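Local coordinates for protein guanine deaminase (Escherichia coli, PDB 6OHB) that catalyses the zinc-dependent hydrolytic deamination of guanine to xanthine and ammonia in purine degradation, at residues H82-Y94 / H105-A119. Numbering follows the deposited sequence.
Sequences HIHYPQSEMVGAY and HTFPTERRYEDLEYA. With ZN (zinc ion), chain E.
The ring of Tyr-113 is sandwiched: Pro-86 CB stands 3.4 Å from its centroid, over the centre of the face, a CH-pi contact, while Tyr-118 CE2 lies over the opposite face, offset toward the rim. One ring edge is turned to the face of Tyr-85 in a T-shaped pair with planes at 72°, and Tyr-85 OH donates to Ala-119 O (2.9 Å). The His-105 ring carries Gly-92 CA over its centre.

Two tyrosines grip the Glu-89 carboxylate. Tyr-113 OH donates to the syn lone pair of Glu-89 OE1 at 2.7 Å, whereas Tyr-118 OH donates to OE2 from above the carboxylate plane. With CG wedged between backbone N and carbonyl carbon (chi1 67°) and the chain bent at chi2, the acid also brings OE2 over the guanidinium face of Arg-112, a long, purely electrostatic salt bridge.

Nearer the metal, Gln-87 NE2 donates to the anti lone pair of Glu-110 OE2 (2.7 Å, N-H...O angle 149°), amide and carboxylate nearly coplanar. A water in the plane of the His-84 ring accepts from ND1 and donates to the same OE2; Glu-110 OE1 pairs with Arg-209. His-82 NE2 and His-84 NE2 bind zinc at 2.0 and 1.9 Å, with His-237 and Asp-327 also among the zinc ligands. His-82 and His-84 form the HxH motif at the end of the first strand of the amidohydrolase TIM barrel, the following loop probably lining the guanine pocket.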
loop_
_atom_site.group_PDB
_atom_site.type_symbol
_atom_site.label_atom_id
_atom_site.label_comp_id
_atom_site.label_asym_id
_atom_site.label_seq_id
_atom_site.Cartn_x
_atom_site.Cartn_y
_atom_site.Cartn_z
ATOM N N HIS A 82 -2.055 -17.585 -4.985
ATOM C CA HIS A 82 -3.453 -17.701 -4.554
ATOM C C HIS A 82 -4.205 -16.455 -5.002
ATOM O O HIS A 82 -3.935 -15.357 -4.506
ATOM C CB HIS A 82 -3.567 -17.894 -3.040
ATOM C CG HIS A 82 -4.979 -17.994 -2.546
ATOM N ND1 HIS A 82 -5.775 -19.096 -2.774
ATOM C CD2 HIS A 82 -5.741 -17.122 -1.843
ATOM C CE1 HIS A 82 -6.962 -18.903 -2.228
ATOM N NE2 HIS A 82 -6.967 -17.713 -1.655
ATOM N N ILE A 83 -5.145 -16.628 -5.924
ATOM C CA ILE A 83 -5.950 -15.520 -6.424
ATOM C C ILE A 83 -7.298 -16.081 -6.861
ATOM O O ILE A 83 -7.379 -17.200 -7.375
ATOM C CB ILE A 83 -5.210 -14.768 -7.556
ATOM C CG1 ILE A 83 -6.032 -13.578 -8.053
ATOM C CG2 ILE A 83 -4.827 -15.716 -8.693
ATOM C CD1 ILE A 83 -5.271 -12.665 -8.998
ATOM N N HIS A 84 -8.360 -15.315 -6.617
ATOM C CA HIS A 84 -9.729 -15.711 -6.943
ATOM C C HIS A 84 -10.152 -14.991 -8.230
ATOM O O HIS A 84 -10.277 -13.762 -8.246
ATOM C CB HIS A 84 -10.683 -15.392 -5.782
ATOM C CG HIS A 84 -10.416 -16.152 -4.507
ATOM N ND1 HIS A 84 -11.209 -17.200 -4.083
ATOM C CD2 HIS A 84 -9.498 -15.967 -3.529
ATOM C CE1 HIS A 84 -10.768 -17.650 -2.922
ATOM N NE2 HIS A 84 -9.725 -16.926 -2.570
ATOM N N TYR A 85 -10.344 -15.755 -9.313
ATOM C CA TYR A 85 -10.793 -15.183 -10.585
ATOM C C TYR A 85 -12.128 -14.437 -10.510
ATOM O O TYR A 85 -12.201 -13.303 -11.017
ATOM C CB TYR A 85 -10.812 -16.298 -11.644
ATOM C CG TYR A 85 -11.928 -16.265 -12.676
ATOM C CD1 TYR A 85 -12.049 -15.213 -13.584
ATOM C CD2 TYR A 85 -12.842 -17.312 -12.767
ATOM C CE1 TYR A 85 -13.062 -15.193 -14.528
ATOM C CE2 TYR A 85 -13.857 -17.302 -13.714
ATOM C CZ TYR A 85 -13.962 -16.242 -14.590
ATOM O OH TYR A 85 -14.973 -16.232 -15.530
ATOM N N PRO A 86 -13.217 -14.995 -9.936
ATOM C CA PRO A 86 -14.518 -14.311 -10.032
ATOM C C PRO A 86 -14.778 -13.295 -8.927
ATOM O O PRO A 86 -15.874 -13.272 -8.357
ATOM C CB PRO A 86 -15.514 -15.471 -9.953
ATOM C CG PRO A 86 -14.856 -16.428 -9.019
ATOM C CD PRO A 86 -13.359 -16.316 -9.287
ATOM N N GLN A 87 -13.792 -12.455 -8.602
ATOM C CA GLN A 87 -13.943 -11.539 -7.477
ATOM C C GLN A 87 -13.332 -10.165 -7.722
ATOM O O GLN A 87 -13.208 -9.384 -6.767
ATOM C CB GLN A 87 -13.323 -12.148 -6.215
ATOM C CG GLN A 87 -14.110 -13.304 -5.623
ATOM C CD GLN A 87 -13.465 -13.854 -4.373
ATOM O OE1 GLN A 87 -12.515 -13.271 -3.846
ATOM N NE2 GLN A 87 -13.982 -14.974 -3.881
ATOM N N SER A 88 -12.954 -9.839 -8.962
ATOM C CA SER A 88 -12.257 -8.583 -9.219
ATOM C C SER A 88 -13.113 -7.372 -8.853
ATOM O O SER A 88 -12.592 -6.365 -8.361
ATOM C CB SER A 88 -11.834 -8.514 -10.687
ATOM O OG SER A 88 -10.956 -9.576 -11.021
ATOM N N GLU A 89 -14.424 -7.454 -9.067
ATOM C CA GLU A 89 -15.316 -6.318 -8.866
ATOM C C GLU A 89 -15.789 -6.158 -7.426
ATOM O O GLU A 89 -16.473 -5.174 -7.124
ATOM C CB GLU A 89 -16.532 -6.434 -9.797
ATOM C CG GLU A 89 -17.467 -7.589 -9.472
ATOM C CD GLU A 89 -17.145 -8.851 -10.258
ATOM O OE1 GLU A 89 -15.948 -9.186 -10.400
ATOM O OE2 GLU A 89 -18.095 -9.508 -10.735
ATOM N N MET A 90 -15.428 -7.079 -6.535
ATOM C CA MET A 90 -15.980 -7.092 -5.185
ATOM C C MET A 90 -15.636 -5.815 -4.426
ATOM O O MET A 90 -14.462 -5.468 -4.264
ATOM C CB MET A 90 -15.463 -8.313 -4.426
ATOM C CG MET A 90 -16.462 -8.886 -3.435
ATOM S SD MET A 90 -15.693 -9.922 -2.175
ATOM C CE MET A 90 -14.520 -10.822 -3.153
ATOM N N VAL A 91 -16.669 -5.123 -3.954
ATOM C CA VAL A 91 -16.525 -3.962 -3.084
ATOM C C VAL A 91 -17.131 -4.327 -1.736
ATOM O O VAL A 91 -18.321 -4.652 -1.650
ATOM C CB VAL A 91 -17.204 -2.717 -3.675
ATOM C CG1 VAL A 91 -17.073 -1.530 -2.719
ATOM C CG2 VAL A 91 -16.616 -2.388 -5.037
ATOM N N GLY A 92 -16.316 -4.287 -0.690
ATOM C CA GLY A 92 -16.755 -4.655 0.640
ATOM C C GLY A 92 -16.988 -3.453 1.535
ATOM O O GLY A 92 -16.381 -2.400 1.360
ATOM N N ALA A 93 -17.891 -3.620 2.497
ATOM C CA ALA A 93 -18.027 -2.629 3.552
ATOM C C ALA A 93 -16.766 -2.618 4.417
ATOM O O ALA A 93 -15.906 -3.499 4.329
ATOM C CB ALA A 93 -19.267 -2.912 4.403
ATOM N N TYR A 94 -16.658 -1.599 5.262
ATOM C CA TYR A 94 -15.483 -1.458 6.105
ATOM C C TYR A 94 -15.602 -2.327 7.351
ATOM O O TYR A 94 -16.687 -2.481 7.920
ATOM C CB TYR A 94 -15.285 0.006 6.506
ATOM N N HIS A 105 -20.336 -10.495 0.806
ATOM C CA HIS A 105 -19.740 -9.964 -0.411
ATOM C C HIS A 105 -19.266 -11.060 -1.353
ATOM O O HIS A 105 -19.554 -11.003 -2.554
ATOM C CB HIS A 105 -18.569 -9.032 -0.058
ATOM C CG HIS A 105 -18.953 -7.898 0.842
ATOM N ND1 HIS A 105 -18.378 -7.704 2.080
ATOM C CD2 HIS A 105 -19.851 -6.898 0.682
ATOM C CE1 HIS A 105 -18.909 -6.635 2.647
ATOM N NE2 HIS A 105 -19.803 -6.126 1.819
ATOM N N THR A 106 -18.570 -12.074 -0.831
ATOM C CA THR A 106 -17.915 -13.060 -1.685
ATOM C C THR A 106 -18.928 -13.866 -2.494
ATOM O O THR A 106 -18.828 -13.949 -3.726
ATOM C CB THR A 106 -17.061 -13.992 -0.824
ATOM O OG1 THR A 106 -15.980 -13.251 -0.246
ATOM C CG2 THR A 106 -16.502 -15.136 -1.658
ATOM N N PHE A 107 -19.918 -14.462 -1.813
ATOM C CA PHE A 107 -20.871 -15.333 -2.506
ATOM C C PHE A 107 -21.768 -14.582 -3.484
ATOM O O PHE A 107 -21.963 -15.079 -4.607
ATOM C CB PHE A 107 -21.695 -16.122 -1.486
ATOM C CG PHE A 107 -20.880 -17.030 -0.611
ATOM C CD1 PHE A 107 -19.654 -17.517 -1.039
ATOM C CD2 PHE A 107 -21.342 -17.402 0.638
ATOM C CE1 PHE A 107 -18.904 -18.352 -0.233
ATOM C CE2 PHE A 107 -20.598 -18.239 1.448
ATOM C CZ PHE A 107 -19.376 -18.714 1.012
ATOM N N PRO A 108 -22.373 -13.434 -3.138
ATOM C CA PRO A 108 -23.166 -12.720 -4.157
ATOM C C PRO A 108 -22.332 -12.269 -5.341
ATOM O O PRO A 108 -22.818 -12.277 -6.478
ATOM C CB PRO A 108 -23.751 -11.527 -3.382
ATOM C CG PRO A 108 -23.672 -11.916 -1.948
ATOM C CD PRO A 108 -22.432 -12.750 -1.833
ATOM N N THR A 109 -21.079 -11.881 -5.101
ATOM C CA THR A 109 -20.190 -11.537 -6.206
ATOM C C THR A 109 -19.980 -12.737 -7.121
ATOM O O THR A 109 -20.114 -12.629 -8.345
ATOM C CB THR A 109 -18.854 -11.022 -5.669
ATOM O OG1 THR A 109 -19.079 -9.847 -4.881
ATOM C CG2 THR A 109 -17.913 -10.685 -6.818
ATOM N N GLU A 110 -19.661 -13.899 -6.542
ATOM C CA GLU A 110 -19.398 -15.070 -7.372
ATOM C C GLU A 110 -20.659 -15.612 -8.031
ATOM O O GLU A 110 -20.553 -16.357 -9.013
ATOM C CB GLU A 110 -18.759 -16.184 -6.538
ATOM C CG GLU A 110 -17.423 -15.839 -5.908
ATOM C CD GLU A 110 -16.753 -17.055 -5.298
ATOM O OE1 GLU A 110 -17.381 -18.138 -5.286
ATOM O OE2 GLU A 110 -15.609 -16.928 -4.814
ATOM N N ARG A 111 -21.845 -15.255 -7.517
ATOM C CA ARG A 111 -23.096 -15.696 -8.134
ATOM C C ARG A 111 -23.263 -15.155 -9.549
ATOM O O ARG A 111 -23.852 -15.827 -10.403
ATOM C CB ARG A 111 -24.286 -15.276 -7.271
ATOM N N ARG A 112 -22.735 -13.961 -9.823
ATOM C CA ARG A 112 -22.911 -13.331 -11.127
ATOM C C ARG A 112 -22.196 -14.078 -12.244
ATOM O O ARG A 112 -22.432 -13.773 -13.418
ATOM C CB ARG A 112 -22.422 -11.881 -11.054
ATOM C CG ARG A 112 -22.800 -11.209 -9.737
ATOM C CD ARG A 112 -22.001 -9.945 -9.428
ATOM N NE ARG A 112 -21.920 -9.002 -10.541
ATOM C CZ ARG A 112 -21.758 -7.689 -10.388
ATOM N NH1 ARG A 112 -21.685 -6.890 -11.445
ATOM N NH2 ARG A 112 -21.667 -7.176 -9.168
ATOM N N TYR A 113 -21.348 -15.047 -11.912
ATOM C CA TYR A 113 -20.555 -15.781 -12.889
ATOM C C TYR A 113 -21.249 -17.039 -13.408
ATOM O O TYR A 113 -20.605 -17.855 -14.075
ATOM C CB TYR A 113 -19.184 -16.114 -12.290
ATOM C CG TYR A 113 -18.313 -14.880 -12.162
ATOM C CD1 TYR A 113 -18.477 -13.996 -11.104
ATOM C CD2 TYR A 113 -17.356 -14.580 -13.122
ATOM C CE1 TYR A 113 -17.701 -12.860 -10.996
ATOM C CE2 TYR A 113 -16.575 -13.447 -13.020
ATOM C CZ TYR A 113 -16.751 -12.589 -11.957
ATOM O OH TYR A 113 -15.972 -11.458 -11.853
ATOM N N GLU A 114 -22.538 -17.226 -13.097
ATOM C CA GLU A 114 -23.324 -18.263 -13.763
ATOM C C GLU A 114 -23.573 -17.916 -15.228
ATOM O O GLU A 114 -23.705 -18.814 -16.067
ATOM C CB GLU A 114 -24.649 -18.473 -13.026
ATOM N N ASP A 115 -23.668 -16.624 -15.536
ATOM C CA ASP A 115 -23.776 -16.146 -16.909
ATOM C C ASP A 115 -22.458 -16.379 -17.645
ATOM O O ASP A 115 -21.392 -16.008 -17.147
ATOM C CB ASP A 115 -24.130 -14.657 -16.889
ATOM C CG ASP A 115 -24.318 -14.063 -18.281
ATOM O OD1 ASP A 115 -24.591 -12.841 -18.351
ATOM O OD2 ASP A 115 -24.208 -14.787 -19.293
ATOM N N LEU A 116 -22.506 -17.035 -18.806
ATOM C CA LEU A 116 -21.231 -17.313 -19.457
ATOM C C LEU A 116 -20.730 -16.161 -20.317
ATOM O O LEU A 116 -19.517 -16.049 -20.521
ATOM C CB LEU A 116 -21.279 -18.657 -20.186
ATOM C CG LEU A 116 -20.081 -19.021 -21.062
ATOM C CD1 LEU A 116 -19.638 -20.443 -20.834
ATOM C CD2 LEU A 116 -20.683 -18.949 -22.469
ATOM N N GLU A 117 -21.600 -15.259 -20.774
ATOM C CA GLU A 117 -21.057 -14.072 -21.433
ATOM C C GLU A 117 -20.310 -13.200 -20.426
ATOM O O GLU A 117 -19.202 -12.715 -20.705
ATOM C CB GLU A 117 -22.164 -13.280 -22.123
ATOM N N TYR A 118 -20.886 -13.027 -19.233
ATOM C CA TYR A 118 -20.204 -12.289 -18.176
ATOM C C TYR A 118 -18.926 -12.998 -17.747
ATOM O O TYR A 118 -17.904 -12.350 -17.491
ATOM C CB TYR A 118 -21.140 -12.081 -16.983
ATOM C CG TYR A 118 -20.578 -11.167 -15.904
ATOM C CD1 TYR A 118 -20.460 -9.799 -16.113
ATOM C CD2 TYR A 118 -20.168 -11.675 -14.676
ATOM C CE1 TYR A 118 -19.946 -8.961 -15.131
ATOM C CE2 TYR A 118 -19.652 -10.846 -13.687
ATOM C CZ TYR A 118 -19.545 -9.491 -13.922
ATOM O OH TYR A 118 -19.035 -8.665 -12.947
ATOM N N ALA A 119 -18.964 -14.330 -17.656
ATOM C CA ALA A 119 -17.762 -15.071 -17.290
ATOM C C ALA A 119 -16.663 -14.888 -18.330
ATOM O O ALA A 119 -15.492 -14.731 -17.974
ATOM C CB ALA A 119 -18.084 -16.553 -17.098
HETATM ZN ZN ZN E . -8.654 -16.838 -1.003
HETATM O O HOH W 1 -13.175 -17.991 -5.731
#